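Long-range contact in 5'-deoxynucleotidase (Archaeoglobus fulgidus, PDB 1YNB), which probably hydrolyses 2'-deoxyribonucleoside 5'-phosphates to the deoxyribonucleoside and phosphate, working as a metal-dependent homodimer of the HD-domain family: residues E127-G132 / R144-V149. Numbering follows the deposited sequence.
Sequences ELAFQG and RFAENV
Leu128 and Ala129 of helix 117-135 meet Phe145 and Ala146 in an apolar contact of the all-helical HD-domain fold, made between this helix and the short 3-10 turn 144-146, where the chain, having left the helix, comes back against it before helix 154-166. No hydrogen bond or salt bridge spans the two segments, and the 242 Å² they bury is shared by six residues, Gly132 among them. Close backbone approach is the first evidence: the CA atoms of Ala129 and Ala146 are 3.7 Å apart, a spacing that two methyl side chains permit. Ala146 CB sits 3.4 Å from Ala129 O and 3.8 Å from Ala129 CB, so the methyl group rests on both the carbonyl and the side chain of its partner. One turn along the helix, Gly132 has no side chain, and a CB there would point into the 3-10 turn beside Ala146 N and Phe145 CB.

Leu128 carries the other half. Its first torsion, 173°, sets CG opposite the backbone N and brings the branched end nearer the 3-10 turn, CG lying 3.7 Å from Phe145 O and CD1 3.8 Å from Phe145 CD1. CD1 approaches the ring obliquely and also lies 3.9 Å from Phe145 CB. Trp28 touches Leu128 too, and its ring meets that of Phe145 at about 45°. Replacing Leu128 by an alanine is likely to open a gap beside Phe145, whose ring would lose its aliphatic neighbour on the helix.

Helix 154-166 adds Leu163 against Ala129 and Met164 against Ala146, while Ala146 O is hydrogen-bonded to the Tyr160 hydroxyl. Val149 adds a looser touch, its CG2 standing 4.4 Å from Ala129 CB.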
# COMPACT_ATOMS: atom_id res chain seq x y z
N GLU A 127 2.91 9.87 -14.48
CA GLU A 127 2.77 8.75 -13.55
C GLU A 127 3.62 7.57 -14.09
O GLU A 127 4.36 6.87 -13.33
CB GLU A 127 1.31 8.34 -13.41
CG GLU A 127 0.98 7.55 -12.11
CD GLU A 127 1.55 6.12 -12.09
OE1 GLU A 127 1.46 5.39 -13.12
OE2 GLU A 127 2.07 5.72 -11.01
N LEU A 128 3.47 7.32 -15.38
CA LEU A 128 4.23 6.25 -16.05
C LEU A 128 5.73 6.49 -15.91
O LEU A 128 6.48 5.55 -15.59
CB LEU A 128 3.86 6.18 -17.54
CG LEU A 128 4.69 5.24 -18.43
CD1 LEU A 128 4.47 3.77 -18.04
CD2 LEU A 128 4.22 5.44 -19.82
N ALA A 129 6.19 7.73 -16.12
CA ALA A 129 7.62 8.02 -15.98
C ALA A 129 8.08 7.76 -14.53
O ALA A 129 9.15 7.19 -14.31
CB ALA A 129 7.94 9.50 -16.39
N PHE A 130 7.31 8.18 -13.54
CA PHE A 130 7.70 7.92 -12.15
C PHE A 130 7.78 6.39 -11.89
O PHE A 130 8.73 5.92 -11.23
CB PHE A 130 6.68 8.49 -11.14
CG PHE A 130 7.02 9.88 -10.68
CD1 PHE A 130 6.71 10.98 -11.49
CD2 PHE A 130 7.64 10.07 -9.47
CE1 PHE A 130 7.04 12.29 -11.04
CE2 PHE A 130 7.97 11.34 -9.01
CZ PHE A 130 7.67 12.47 -9.81
N GLN A 131 6.81 5.65 -12.42
CA GLN A 131 6.75 4.20 -12.20
C GLN A 131 7.91 3.53 -12.96
O GLN A 131 8.46 2.50 -12.52
CB GLN A 131 5.41 3.62 -12.63
CG GLN A 131 5.25 2.12 -12.26
CD GLN A 131 5.39 1.83 -10.76
OE1 GLN A 131 4.47 2.10 -9.97
NE2 GLN A 131 6.54 1.26 -10.35
N GLY A 132 8.30 4.14 -14.07
CA GLY A 132 9.43 3.63 -14.86
C GLY A 132 10.74 3.78 -14.07
O GLY A 132 11.58 2.85 -14.04
N ARG A 144 13.06 3.05 -19.85
CA ARG A 144 12.67 3.52 -21.16
C ARG A 144 11.27 4.12 -21.13
O ARG A 144 10.95 4.98 -21.96
CB ARG A 144 12.69 2.40 -22.20
CG ARG A 144 14.06 1.84 -22.55
CD ARG A 144 15.05 2.94 -22.90
NE ARG A 144 16.25 2.42 -23.57
CZ ARG A 144 17.04 1.46 -23.09
NH1 ARG A 144 16.78 0.88 -21.92
NH2 ARG A 144 18.09 1.06 -23.80
N PHE A 145 10.42 3.62 -20.24
CA PHE A 145 9.06 4.16 -20.14
C PHE A 145 9.07 5.59 -19.58
O PHE A 145 8.04 6.28 -19.60
CB PHE A 145 8.17 3.27 -19.24
CG PHE A 145 7.79 1.93 -19.86
CD1 PHE A 145 6.56 1.75 -20.50
CD2 PHE A 145 8.63 0.82 -19.72
CE1 PHE A 145 6.16 0.50 -21.00
CE2 PHE A 145 8.25 -0.44 -20.21
CZ PHE A 145 7.01 -0.60 -20.85
N ALA A 146 10.20 6.04 -19.05
CA ALA A 146 10.30 7.38 -18.52
C ALA A 146 11.11 8.28 -19.45
O ALA A 146 11.31 9.44 -19.13
CB ALA A 146 10.96 7.37 -17.16
N GLU A 147 11.60 7.74 -20.56
CA GLU A 147 12.41 8.50 -21.50
C GLU A 147 11.62 9.00 -22.70
O GLU A 147 10.64 8.38 -23.12
CB GLU A 147 13.61 7.64 -21.99
CG GLU A 147 14.62 7.35 -20.84
CD GLU A 147 15.79 6.43 -21.20
OE1 GLU A 147 15.68 5.66 -22.17
OE2 GLU A 147 16.82 6.47 -20.47
N ASN A 148 12.06 10.14 -23.23
CA ASN A 148 11.42 10.76 -24.40
C ASN A 148 9.92 10.94 -24.18
O ASN A 148 9.09 10.60 -25.05
CB ASN A 148 11.65 9.89 -25.64
CG ASN A 148 13.08 9.39 -25.75
OD1 ASN A 148 14.04 10.16 -25.68
ND2 ASN A 148 13.23 8.07 -25.94
N VAL A 149 9.57 11.48 -23.02
CA VAL A 149 8.17 11.67 -22.70
C VAL A 149 7.77 13.04 -23.19
O VAL A 149 8.43 14.02 -22.88
CB VAL A 149 7.91 11.57 -21.19
CG1 VAL A 149 6.46 11.95 -20.87
CG2 VAL A 149 8.17 10.15 -20.74